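Side-chain contacts in CurF (Lyngbya majuscula, PDB 5DP2), which probably closes the cyclopropane ring of curacin A as an NADP(H)-binding, enoyl-reductase-type domain of a polyketide synthase: residues T37-Q42 against D122-K127; V104-P109 against S115-S120; Y148-L153 against Q173-L178. All coordinates share one frame; numbering follows the deposited sequence. Where two conformers were deposited one is given.

How the contacts relate
Starting from the N terminus, residues 37-42 open contact 1, which closes some 80 residues later when 122-127 comes back across the GroES-like domain. Within that long excursion the chain makes the short return of contact 2, from 104-109 to 115-120, so the second loop is enclosed by the first. The two share one core: 39-48 pairs with 116-119, and 103-107 pairs with 124-126, in the same curled sheet, and their centres are 5 Å apart. Contact 3 follows in series, joining 148-153 to 173-178 at the nucleotide-binding domain. Its centre lies about 26 Å from that of contact 1, and it touches neither of the others.

Contact 1: T37-Q42 against D122-K127; sequences TEVEVQ and DDLLAK
Leu124 sets its CG beside the backbone N (chi1 -61°); Val39 meets it with CG1, the branch anti to its own N, while Val41, in the same rotamer, brings CG2, the branch beside its N. These methyls meet in the core of the GroES-like domain, the curled sheet found in enzymes of the medium-chain dehydrogenase family. The strands 39-48 and 124-126 are not neighbours in that sheet; the backbones stay well apart, with 9.1 Å from Val39 CA to Leu124 CA, and side chains alone bridge the interior. Val39 and Val41, two residues apart on one strand, send their side chains to the same inner face, while Glu40 between them points the other way and pairs with Arg31. Leu124 touches Val39 at a slant, whereas Val41 runs alongside it in the opposite sense, with CG2 at 4.1 Å from Leu124 CD2. Strand 116-119 borders 39-48, exchanging backbone hydrogen bonds with Val39 and Val41; strand 103-107 adds Val104 and Leu106 to the same apolar cluster, and Trp98 packs on Val39 and Leu124. One methyl is shared by both valines: Leu124 CD1 lies 3.8 Å from Val39 CG1 and 4.1 Å from Val41 CG2.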
ATOM      1  N   THR A  37     -19.507   4.763 -21.296  1.00  7.13           N
ATOM      2  CA  THR A  37     -18.207   5.309 -20.866  1.00  7.83           C
ATOM      3  C   THR A  37     -17.514   4.468 -19.789  1.00  7.34           C
ATOM      4  O   THR A  37     -16.655   4.976 -19.076  1.00  9.64           O
ATOM      5  CB  THR A  37     -18.229   6.785 -20.522  1.00  9.31           C
ATOM      6  OG1 THR A  37     -19.041   6.912 -19.386  1.00 10.53           O
ATOM      7  CG2 THR A  37     -18.737   7.619 -21.685  1.00 11.47           C
ATOM      8  N   GLU A  38     -17.845   3.183 -19.720  1.00  7.08           N
ATOM      9  CA  GLU A  38     -17.238   2.259 -18.768  1.00  7.06           C
ATOM     10  C   GLU A  38     -16.334   1.254 -19.460  1.00  6.76           C
ATOM     11  O   GLU A  38     -16.416   1.061 -20.671  1.00  7.66           O
ATOM     12  CB  GLU A  38     -18.329   1.520 -18.001  1.00  7.62           C
ATOM     13  CG  GLU A  38     -19.196   2.407 -17.125  1.00  9.37           C
ATOM     14  CD  GLU A  38     -20.301   1.665 -16.403  1.00  9.82           C
ATOM     15  OE1 GLU A  38     -20.816   0.648 -16.898  1.00  9.79           O
ATOM     16  OE2 GLU A  38     -20.696   2.164 -15.344  1.00 16.04           O
ATOM     17  N   VAL A  39     -15.494   0.588 -18.651  1.00  6.29           N
ATOM     18  CA  VAL A  39     -14.603  -0.474 -19.091  1.00  6.50           C
ATOM     19  C   VAL A  39     -14.758  -1.658 -18.132  1.00  6.31           C
ATOM     20  O   VAL A  39     -14.812  -1.453 -16.918  1.00  7.74           O
ATOM     21  CB  VAL A  39     -13.121  -0.001 -19.067  1.00  7.54           C
ATOM     22  CG1 VAL A  39     -12.172  -1.077 -19.541  1.00  8.25           C
ATOM     23  CG2 VAL A  39     -12.926   1.258 -19.907  1.00  9.59           C
ATOM     24  N   GLU A  40     -14.803  -2.877 -18.677  1.00  6.12           N
ATOM     25  CA  GLU A  40     -14.851  -4.097 -17.850  1.00  6.13           C
ATOM     26  C   GLU A  40     -13.487  -4.800 -17.897  1.00  5.70           C
ATOM     27  O   GLU A  40     -12.975  -5.122 -18.988  1.00  6.38           O
ATOM     28  CB  GLU A  40     -15.924  -5.065 -18.326  1.00  6.65           C
ATOM     29  CG  GLU A  40     -16.121  -6.236 -17.368  1.00  7.54           C
ATOM     30  CD  GLU A  40     -17.091  -7.273 -17.839  1.00  9.17           C
ATOM     31  OE1 GLU A  40     -17.802  -7.838 -16.969  1.00 10.95           O
ATOM     32  OE2 GLU A  40     -17.118  -7.533 -19.061  1.00 11.09           O
ATOM     33  N   VAL A  41     -12.932  -5.043 -16.707  1.00  5.66           N
ATOM     34  CA  VAL A  41     -11.638  -5.693 -16.541  1.00  5.77           C
ATOM     35  C   VAL A  41     -11.846  -7.057 -15.853  1.00  5.38           C
ATOM     36  O   VAL A  41     -12.523  -7.138 -14.815  1.00  6.29           O
ATOM     37  CB  VAL A  41     -10.695  -4.835 -15.678  1.00  6.12           C
ATOM     38  CG1 VAL A  41      -9.339  -5.507 -15.537  1.00  6.90           C
ATOM     39  CG2 VAL A  41     -10.552  -3.441 -16.280  1.00  7.46           C
ATOM     40  N   GLN A  42     -11.286  -8.113 -16.441  1.00  5.58           N
ATOM     41  CA  GLN A  42     -11.224  -9.421 -15.775  1.00  6.04           C
ATOM     42  C   GLN A  42      -9.976  -9.444 -14.891  1.00  5.94           C
ATOM     43  O   GLN A  42      -8.837  -9.303 -15.387  1.00  6.51           O
ATOM     44  CB  GLN A  42     -11.175 -10.546 -16.805  1.00  7.56           C
ATOM     45  CG  GLN A  42     -11.240 -11.902 -16.108  1.00 10.33           C
ATOM     46  CD  GLN A  42     -11.394 -13.055 -17.031  1.00 14.70           C
ATOM     47  OE1 GLN A  42     -11.549 -12.894 -18.220  1.00 17.42           O
ATOM     48  NE2 GLN A  42     -11.381 -14.240 -16.484  1.00 25.50           N
ATOM     49  N   ASP A 122     -10.463   6.414 -16.690  1.00 10.11           N
ATOM     50  CA  ASP A 122      -9.496   7.182 -15.896  1.00 12.16           C
ATOM     51  C   ASP A 122      -9.067   6.478 -14.609  1.00 10.86           C
ATOM     52  O   ASP A 122      -8.222   6.989 -13.874  1.00 16.89           O
ATOM     53  CB  ASP A 122     -10.043   8.561 -15.555  1.00 16.31           C
ATOM     54  CG  ASP A 122     -10.240   9.445 -16.780  1.00 24.08           C
ATOM     55  OD1 ASP A 122      -9.635   9.201 -17.857  1.00 29.44           O
ATOM     56  OD2 ASP A 122     -11.009  10.420 -16.655  1.00 38.25           O
ATOM     57  N   ASP A 123      -9.626   5.314 -14.341  1.00  8.08           N
ATOM     58  CA  ASP A 123      -9.262   4.518 -13.169  1.00  8.56           C
ATOM     59  C   ASP A 123      -8.253   3.425 -13.490  1.00  7.32           C
ATOM     60  O   ASP A 123      -7.990   2.580 -12.631  1.00  9.40           O
ATOM     61  CB  ASP A 123     -10.505   3.763 -12.605  1.00 12.33           C
ATOM     62  CG  ASP A 123     -11.605   4.628 -12.111  1.00 15.17           C
ATOM     63  OD1 ASP A 123     -11.257   5.543 -11.406  1.00 15.91           O
ATOM     64  OD2 ASP A 123     -12.801   4.340 -12.379  1.00 19.17           O
ATOM     65  N   LEU A 124      -7.755   3.395 -14.729  1.00  6.72           N
ATOM     66  CA  LEU A 124      -6.859   2.349 -15.191  1.00  6.53           C
ATOM     67  C   LEU A 124      -5.525   2.946 -15.626  1.00  6.73           C
ATOM     68  O   LEU A 124      -5.478   4.073 -16.164  1.00  8.08           O
ATOM     69  CB  LEU A 124      -7.491   1.626 -16.388  1.00  6.91           C
ATOM     70  CG  LEU A 124      -8.823   0.941 -16.084  1.00  7.20           C
ATOM     71  CD1 LEU A 124      -9.379   0.320 -17.367  1.00  8.54           C
ATOM     72  CD2 LEU A 124      -8.682  -0.081 -14.973  1.00  7.13           C
ATOM     73  N   LEU A 125      -4.460   2.173 -15.440  1.00  6.30           N
ATOM     74  CA  LEU A 125      -3.093   2.521 -15.835  1.00  6.66           C
ATOM     75  C   LEU A 125      -2.530   1.364 -16.650  1.00  6.81           C
ATOM     76  O   LEU A 125      -2.826   0.209 -16.386  1.00  7.14           O
ATOM     77  CB  LEU A 125      -2.226   2.751 -14.592  1.00  7.68           C
ATOM     78  CG  LEU A 125      -2.682   3.904 -13.670  1.00  8.54           C
ATOM     79  CD1 LEU A 125      -1.898   3.844 -12.362  1.00 10.10           C
ATOM     80  CD2 LEU A 125      -2.537   5.261 -14.350  1.00  9.76           C
ATOM     81  N   ALA A 126      -1.710   1.664 -17.644  1.00  7.75           N
ATOM     82  CA  ALA A 126      -1.107   0.612 -18.453  1.00  8.71           C
ATOM     83  C   ALA A 126      -0.104  -0.204 -17.632  1.00  8.47           C
ATOM     84  O   ALA A 126       0.810   0.338 -16.998  1.00  9.86           O
ATOM     85  CB  ALA A 126      -0.416   1.219 -19.669  1.00 10.80           C
ATOM     86  N   LYS A 127      -0.281  -1.520 -17.653  1.00  9.03           N
ATOM     87  CA  LYS A 127       0.635  -2.421 -16.945  1.00  9.04           C
ATOM     88  C   LYS A 127       2.013  -2.409 -17.639  1.00  9.79           C
ATOM     89  O   LYS A 127       2.062  -2.499 -18.855  1.00 11.89           O
ATOM     90  CB  LYS A 127       0.104  -3.847 -16.984  1.00 10.04           C
ATOM     91  CG  LYS A 127       1.014  -4.850 -16.289  1.00 10.01           C
ATOM     92  CD  LYS A 127       0.429  -6.231 -16.429  1.00 12.12           C
ATOM     93  CE  LYS A 127       1.471  -7.289 -16.442  1.00 13.82           C
ATOM     94  NZ  LYS A 127       2.253  -7.255 -17.734  1.00 14.36           N
TER

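Contact 2: V104-P109 against S115-S120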
ATOM      1  N   VAL A 104      -3.885  -3.975 -17.627  1.00  6.13           N
ATOM      2  CA  VAL A 104      -4.001  -2.777 -16.826  1.00  6.03           C
ATOM      3  C   VAL A 104      -3.763  -3.031 -15.327  1.00  5.75           C
ATOM      4  O   VAL A 104      -4.027  -4.120 -14.802  1.00  6.83           O
ATOM      5  CB  VAL A 104      -5.398  -2.119 -17.015  1.00  6.41           C
ATOM      6  CG1 VAL A 104      -5.524  -1.606 -18.449  1.00  7.91           C
ATOM      7  CG2 VAL A 104      -6.540  -3.061 -16.665  1.00  7.38           C
ATOM      8  N   ILE A 105      -3.275  -1.980 -14.687  1.00  5.70           N
ATOM      9  CA  ILE A 105      -3.325  -1.811 -13.236  1.00  5.39           C
ATOM     10  C   ILE A 105      -4.587  -1.018 -12.925  1.00  5.23           C
ATOM     11  O   ILE A 105      -4.873   0.007 -13.561  1.00  6.45           O
ATOM     12  CB  ILE A 105      -2.065  -1.062 -12.726  1.00  6.56           C
ATOM     13  CG1 ILE A 105      -0.795  -1.900 -12.920  1.00  8.36           C
ATOM     14  CG2 ILE A 105      -2.243  -0.608 -11.273  1.00  7.44           C
ATOM     15  CD1 ILE A 105       0.480  -1.119 -12.768  1.00 10.75           C
ATOM     16  N   LEU A 106      -5.352  -1.482 -11.917  1.00  5.08           N
ATOM     17  CA  LEU A 106      -6.537  -0.762 -11.447  1.00  5.16           C
ATOM     18  C   LEU A 106      -6.135   0.132 -10.280  1.00  5.07           C
ATOM     19  O   LEU A 106      -5.639  -0.356  -9.247  1.00  6.09           O
ATOM     20  CB  LEU A 106      -7.645  -1.720 -11.043  1.00  5.79           C
ATOM     21  CG  LEU A 106      -8.181  -2.641 -12.153  1.00  6.28           C
ATOM     22  CD1 LEU A 106      -7.421  -3.948 -12.245  1.00  7.04           C
ATOM     23  CD2 LEU A 106      -9.682  -2.893 -11.936  1.00  7.75           C
ATOM     24  N   ALA A 107      -6.372   1.436 -10.440  1.00  5.35           N
ATOM     25  CA  ALA A 107      -6.023   2.434  -9.417  1.00  5.72           C
ATOM     26  C   ALA A 107      -7.195   2.581  -8.449  1.00  5.58           C
ATOM     27  O   ALA A 107      -8.267   3.066  -8.830  1.00  7.74           O
ATOM     28  CB  ALA A 107      -5.733   3.761 -10.107  1.00  6.62           C
ATOM     29  N   TYR A 108      -7.009   2.147  -7.208  1.00  5.45           N
ATOM     30  CA  TYR A 108      -8.003   2.266  -6.146  1.00  5.29           C
ATOM     31  C   TYR A 108      -9.425   1.917  -6.603  1.00  5.22           C
ATOM     32  O   TYR A 108     -10.364   2.687  -6.406  1.00  5.78           O
ATOM     33  CB  TYR A 108      -7.957   3.660  -5.461  1.00  5.75           C
ATOM     34  CG  TYR A 108      -8.677   3.665  -4.127  1.00  5.80           C
ATOM     35  CD1 TYR A 108      -8.225   2.864  -3.081  1.00  6.42           C
ATOM     36  CD2 TYR A 108      -9.829   4.425  -3.905  1.00  7.00           C
ATOM     37  CE1 TYR A 108      -8.921   2.797  -1.869  1.00  6.61           C
ATOM     38  CE2 TYR A 108     -10.525   4.362  -2.711  1.00  7.41           C
ATOM     39  CZ  TYR A 108     -10.079   3.540  -1.698  1.00  6.56           C
ATOM     40  OH  TYR A 108     -10.814   3.490  -0.536  1.00  7.84           O
ATOM     41  N   PRO A 109      -9.637   0.698  -7.128  1.00  5.35           N
ATOM     42  CA  PRO A 109     -11.008   0.322  -7.508  1.00  5.78           C
ATOM     43  C   PRO A 109     -11.913   0.135  -6.287  1.00  5.80           C
ATOM     44  O   PRO A 109     -13.100   0.474  -6.353  1.00  7.28           O
ATOM     45  CB  PRO A 109     -10.805  -0.983  -8.277  1.00  6.67           C
ATOM     46  CG  PRO A 109      -9.509  -1.543  -7.781  1.00  6.77           C
ATOM     47  CD  PRO A 109      -8.658  -0.325  -7.524  1.00  5.74           C
ATOM     48  N   SER A 115     -14.410 -11.177  -9.735  1.00  5.45           N
ATOM     49  CA  SER A 115     -14.024 -11.752 -11.014  1.00  5.71           C
ATOM     50  C   SER A 115     -13.869 -10.674 -12.093  1.00  5.46           C
ATOM     51  O   SER A 115     -12.929 -10.724 -12.912  1.00  5.85           O
ATOM     52  CB  SER A 115     -15.069 -12.765 -11.465  1.00  6.45           C
ATOM     53  OG  SER A 115     -15.338 -13.734 -10.464  1.00  6.98           O
ATOM     54  N   PHE A 116     -14.807  -9.728 -12.111  1.00  5.64           N
ATOM     55  CA  PHE A 116     -14.845  -8.652 -13.090  1.00  6.34           C
ATOM     56  C   PHE A 116     -15.081  -7.337 -12.355  1.00  6.34           C
ATOM     57  O   PHE A 116     -15.853  -7.314 -11.392  1.00  8.25           O
ATOM     58  CB  PHE A 116     -15.955  -8.848 -14.119  1.00  7.42           C
ATOM     59  CG  PHE A 116     -15.792 -10.122 -14.922  1.00  7.59           C
ATOM     60  CD1 PHE A 116     -14.989 -10.164 -16.057  1.00  7.50           C
ATOM     61  CD2 PHE A 116     -16.420 -11.290 -14.525  1.00  8.65           C
ATOM     62  CE1 PHE A 116     -14.811 -11.342 -16.756  1.00  8.17           C
ATOM     63  CE2 PHE A 116     -16.242 -12.463 -15.216  1.00  9.62           C
ATOM     64  CZ  PHE A 116     -15.441 -12.493 -16.336  1.00  9.53           C
ATOM     65  N   VAL A 117     -14.409  -6.270 -12.803  1.00  5.89           N
ATOM     66  CA  VAL A 117     -14.609  -4.924 -12.288  1.00  5.66           C
ATOM     67  C   VAL A 117     -15.010  -4.027 -13.452  1.00  5.66           C
ATOM     68  O   VAL A 117     -14.322  -4.004 -14.462  1.00  7.02           O
ATOM     69  CB  VAL A 117     -13.333  -4.389 -11.604  1.00  6.29           C
ATOM     70  CG1 VAL A 117     -13.451  -2.894 -11.297  1.00  7.59           C
ATOM     71  CG2 VAL A 117     -13.051  -5.147 -10.313  1.00  7.73           C
ATOM     72  N   ILE A 118     -16.095  -3.269 -13.267  1.00  6.46           N
ATOM     73  CA  ILE A 118     -16.480  -2.230 -14.242  1.00  7.37           C
ATOM     74  C   ILE A 118     -16.109  -0.891 -13.643  1.00  7.85           C
ATOM     75  O   ILE A 118     -16.544  -0.540 -12.563  1.00 11.23           O
ATOM     76  CB  ILE A 118     -17.955  -2.359 -14.658  1.00 10.34           C
ATOM     77  CG1 ILE A 118     -18.145  -3.707 -15.387  1.00 12.11           C
ATOM     78  CG2 ILE A 118     -18.360  -1.219 -15.559  1.00 11.83           C
ATOM     79  CD1 ILE A 118     -19.558  -3.991 -15.864  1.00 14.36           C
ATOM     80  N   CYS A 119     -15.330  -0.116 -14.374  1.00  7.00           N
ATOM     81  CA  CYS A 119     -14.869   1.165 -13.886  1.00  8.00           C
ATOM     82  C   CYS A 119     -14.745   2.159 -15.015  1.00  7.62           C
ATOM     83  O   CYS A 119     -15.084   1.889 -16.142  1.00  9.71           O
ATOM     84  CB  CYS A 119     -13.566   1.006 -13.126  1.00 11.05           C
ATOM     85  SG  CYS A 119     -12.210   0.397 -14.095  1.00 13.13           S
ATOM     86  N   SER A 120     -14.264   3.351 -14.681  1.00  8.79           N
ATOM     87  CA  SER A 120     -14.022   4.396 -15.663  0.69  8.92           C
ATOM     88  C   SER A 120     -12.670   4.206 -16.348  1.00  8.19           C
ATOM     89  O   SER A 120     -11.719   3.715 -15.713  1.00  8.26           O
ATOM     90  CB  SER A 120     -14.026   5.750 -14.957  0.69 11.81           C
ATOM     91  OG  SER A 120     -13.302   6.715 -15.678  0.69 14.24           O
TER
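Strands 103-107 and 116-119, which bring Leu106 and Val117 into touch, do not pair directly, and their segments come nearest further along, where Pro109 CA is 7.5 Å from Cys119 CA. Tyr108, with left-handed phi/psi of 43°/57°, turns the chain before Pro109. Between the side chains of Leu106 and Val117 the meeting is tip to tip. Leu106 has a chi2 of 89°, which turns CD1 aside and makes CD2 the farther-reaching branch. Leu106 CD2 ends 3.8 Å from Val117 CG1 and 4.0 Å from Val117 CB. Val117 offers CG1, the branch anti to its backbone N, and the same methyl also meets the proline ring, more loosely, with Pro109 CB at 4.4 Å from Val117 CG1. One valine methyl thus lies against both Leu106 and Pro109. All three residues are buried, and the contact is purely apolar. It belongs to the inside of the curled GroES-like sheet: Leu106 also touches Leu124 on strand 124-126 and Ile43 on strand 39-48, while on the outer side of strand 103-107 Ile105 and Ala107 rest on Phe140 at the start of helix 140-153.

Contact 3: Y148-L153 against Q173-L178; sequences YGLHNL and QAAVQL
Leu150, near the C-terminal end of helix 140-153, plugs into the flank of helix 170-181, the helix that follows the first strand of the nucleotide-binding domain. A single methyl does the work. With CG opposite its carbonyl carbon (chi1 -66°), the side chain stretches out from its own helix and lays Leu150 CD1 over the backbone of the other, 3.6 Å from Ala175 O and 3.9 Å from Ala175 CA. The small side chain of Ala175 probably lets Leu150 approach the main chain this closely; Leu150 CD1 is 4.0 Å from Ala175 CB. Leu178 CB, one turn further along, touches the same methyl, 4.1 Å from Leu150 CD1. This is Rossmann-fold territory: the parallel sheet lies beneath, with Ile164 of strand 161-164 touching Ala175, and the bound NADP is about 9 Å from the Ala175 side chain. Leu150 lies within a pi-type turn of the first helix, in which Leu153 N bonds to Tyr148 O at 3.0 Å. His151, after Leu150, stacks on Tyr147 and donates from ND1 to Asn152 OD1 along an almost straight N-H path (177°). The oxygen lies in the imidazole plane, which helps hold the ring's rotation, although the donor itself stands 47° out of the amide carbonyl plane.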
ATOM      1  N   TYR A 148       4.716   9.093  -2.804  1.00  5.17           N
ATOM      2  CA  TYR A 148       4.095  10.336  -2.374  1.00  5.39           C
ATOM      3  C   TYR A 148       4.735  10.844  -1.089  1.00  5.21           C
ATOM      4  O   TYR A 148       5.065  12.024  -0.955  1.00  6.04           O
ATOM      5  CB  TYR A 148       2.581  10.135  -2.224  1.00  5.56           C
ATOM      6  CG  TYR A 148       1.866  11.397  -1.886  1.00  6.17           C
ATOM      7  CD1 TYR A 148       1.909  12.501  -2.732  1.00  7.49           C
ATOM      8  CD2 TYR A 148       1.121  11.503  -0.713  1.00  6.39           C
ATOM      9  CE1 TYR A 148       1.237  13.668  -2.438  1.00  8.72           C
ATOM     10  CE2 TYR A 148       0.427  12.663  -0.413  1.00  7.77           C
ATOM     11  CZ  TYR A 148       0.483  13.749  -1.275  1.00  8.21           C
ATOM     12  OH  TYR A 148      -0.194  14.917  -0.981  1.00 12.22           O
ATOM     13  N   GLY A 149       4.922   9.946  -0.116  1.00  5.07           N
ATOM     14  CA  GLY A 149       5.514  10.362   1.145  1.00  5.49           C
ATOM     15  C   GLY A 149       6.963  10.808   1.021  1.00  5.31           C
ATOM     16  O   GLY A 149       7.351  11.851   1.562  1.00  6.29           O
ATOM     17  N   LEU A 150       7.797   9.967   0.409  1.00  5.31           N
ATOM     18  CA  LEU A 150       9.246  10.230   0.366  1.00  5.54           C
ATOM     19  C   LEU A 150       9.634  11.326  -0.625  1.00  5.87           C
ATOM     20  O   LEU A 150      10.536  12.108  -0.348  1.00  7.19           O
ATOM     21  CB  LEU A 150      10.023   8.965   0.052  1.00  5.16           C
ATOM     22  CG  LEU A 150       9.977   7.847   1.109  1.00  5.79           C
ATOM     23  CD1 LEU A 150      10.571   6.594   0.536  1.00  7.71           C
ATOM     24  CD2 LEU A 150      10.667   8.237   2.394  1.00  6.99           C
ATOM     25  N   HIS A 151       8.998  11.330  -1.796  1.00  6.25           N
ATOM     26  CA  HIS A 151       9.329  12.279  -2.848  1.00  6.86           C
ATOM     27  C   HIS A 151       8.492  13.545  -2.733  1.00  6.73           C
ATOM     28  O   HIS A 151       9.010  14.632  -2.548  1.00  9.92           O
ATOM     29  CB  HIS A 151       9.200  11.632  -4.220  1.00  7.25           C
ATOM     30  CG  HIS A 151       9.435  12.563  -5.367  1.00  9.86           C
ATOM     31  ND1 HIS A 151       8.419  13.273  -5.971  1.00 13.72           N
ATOM     32  CD2 HIS A 151      10.560  12.887  -6.040  1.00 14.79           C
ATOM     33  CE1 HIS A 151       8.908  14.015  -6.949  1.00 15.97           C
ATOM     34  NE2 HIS A 151      10.208  13.800  -7.013  1.00 16.83           N
ATOM     35  N   ASN A 152       7.165  13.438  -2.850  1.00  6.13           N
ATOM     36  CA  ASN A 152       6.355  14.646  -2.940  1.00  7.02           C
ATOM     37  C   ASN A 152       6.357  15.449  -1.638  1.00  6.97           C
ATOM     38  O   ASN A 152       6.417  16.665  -1.659  1.00  9.14           O
ATOM     39  CB  ASN A 152       4.907  14.342  -3.335  1.00  7.71           C
ATOM     40  CG  ASN A 152       4.756  13.871  -4.762  1.00  9.22           C
ATOM     41  OD1 ASN A 152       5.499  13.036  -5.223  1.00 14.82           O
ATOM     42  ND2 ASN A 152       3.698  14.329  -5.420  1.00 12.41           N
ATOM     43  N   LEU A 153       6.217  14.746  -0.507  1.00  6.27           N
ATOM     44  CA  LEU A 153       6.067  15.417   0.779  1.00  6.74           C
ATOM     45  C   LEU A 153       7.407  15.691   1.454  1.00  6.93           C
ATOM     46  O   LEU A 153       7.763  16.850   1.668  1.00  8.44           O
ATOM     47  CB  LEU A 153       5.107  14.647   1.705  1.00  6.58           C
ATOM     48  CG  LEU A 153       3.658  14.501   1.152  1.00  7.19           C
ATOM     49  CD1 LEU A 153       2.821  13.750   2.163  1.00  8.15           C
ATOM     50  CD2 LEU A 153       3.046  15.841   0.775  1.00  9.17           C
ATOM     51  N   GLN A 173       8.915  -2.123   2.169  1.00  4.47           N
ATOM     52  CA  GLN A 173       9.812  -2.615   1.120  1.00  4.63           C
ATOM     53  C   GLN A 173       9.879  -1.619  -0.039  1.00  4.54           C
ATOM     54  O   GLN A 173      10.952  -1.369  -0.612  1.00  5.11           O
ATOM     55  CB  GLN A 173       9.353  -3.981   0.605  1.00  4.77           C
ATOM     56  CG  GLN A 173       9.697  -5.125   1.566  1.00  5.09           C
ATOM     57  CD  GLN A 173      11.125  -5.611   1.373  1.00  5.36           C
ATOM     58  OE1 GLN A 173      11.447  -6.195   0.331  1.00  7.17           O
ATOM     59  NE2 GLN A 173      11.986  -5.366   2.338  1.00  6.49           N
ATOM     60  N   ALA A 174       8.718  -1.071  -0.429  1.00  4.38           N
ATOM     61  CA  ALA A 174       8.696  -0.047  -1.481  1.00  4.35           C
ATOM     62  C   ALA A 174       9.491   1.181  -1.056  1.00  4.38           C
ATOM     63  O   ALA A 174      10.254   1.751  -1.856  1.00  4.93           O
ATOM     64  CB  ALA A 174       7.265   0.335  -1.830  1.00  4.75           C
ATOM     65  N   ALA A 175       9.331   1.597   0.192  1.00  4.27           N
ATOM     66  CA  ALA A 175      10.066   2.739   0.717  1.00  4.49           C
ATOM     67  C   ALA A 175      11.567   2.489   0.714  1.00  4.62           C
ATOM     68  O   ALA A 175      12.335   3.413   0.407  1.00  5.20           O
ATOM     69  CB  ALA A 175       9.559   3.092   2.105  1.00  4.80           C
ATOM     70  N   VAL A 176      12.016   1.278   1.051  1.00  4.83           N
ATOM     71  CA  VAL A 176      13.457   1.002   0.994  1.00  5.34           C
ATOM     72  C   VAL A 176      13.960   1.167  -0.439  1.00  5.29           C
ATOM     73  O   VAL A 176      14.986   1.810  -0.679  1.00  5.89           O
ATOM     74  CB  VAL A 176      13.804  -0.406   1.551  1.00  6.30           C
ATOM     75  CG1 VAL A 176      15.258  -0.741   1.262  1.00  7.62           C
ATOM     76  CG2 VAL A 176      13.524  -0.480   3.047  1.00  7.03           C
ATOM     77  N   GLN A 177      13.264   0.571  -1.402  1.00  5.02           N
ATOM     78  CA  GLN A 177      13.707   0.686  -2.786  1.00  5.24           C
ATOM     79  C   GLN A 177      13.776   2.149  -3.206  1.00  5.16           C
ATOM     80  O   GLN A 177      14.747   2.585  -3.849  1.00  5.84           O
ATOM     81  CB  GLN A 177      12.773  -0.047  -3.753  1.00  5.62           C
ATOM     82  CG  GLN A 177      12.907  -1.555  -3.752  1.00  6.63           C
ATOM     83  CD  GLN A 177      12.260  -2.143  -4.993  1.00  6.60           C
ATOM     84  OE1 GLN A 177      12.445  -1.626  -6.099  1.00  8.24           O
ATOM     85  NE2 GLN A 177      11.536  -3.233  -4.827  1.00  6.68           N
ATOM     86  N   LEU A 178      12.744   2.927  -2.902  1.00  4.99           N
ATOM     87  CA  LEU A 178      12.713   4.327  -3.310  1.00  5.42           C
ATOM     88  C   LEU A 178      13.771   5.159  -2.589  1.00  5.96           C
ATOM     89  O   LEU A 178      14.453   5.985  -3.212  1.00  6.31           O
ATOM     90  CB  LEU A 178      11.313   4.916  -3.081  1.00  5.65           C
ATOM     91  CG  LEU A 178      10.319   4.546  -4.159  1.00  7.07           C
ATOM     92  CD1 LEU A 178       8.906   4.765  -3.649  1.00  9.01           C
ATOM     93  CD2 LEU A 178      10.561   5.363  -5.413  1.00  9.07           C
TER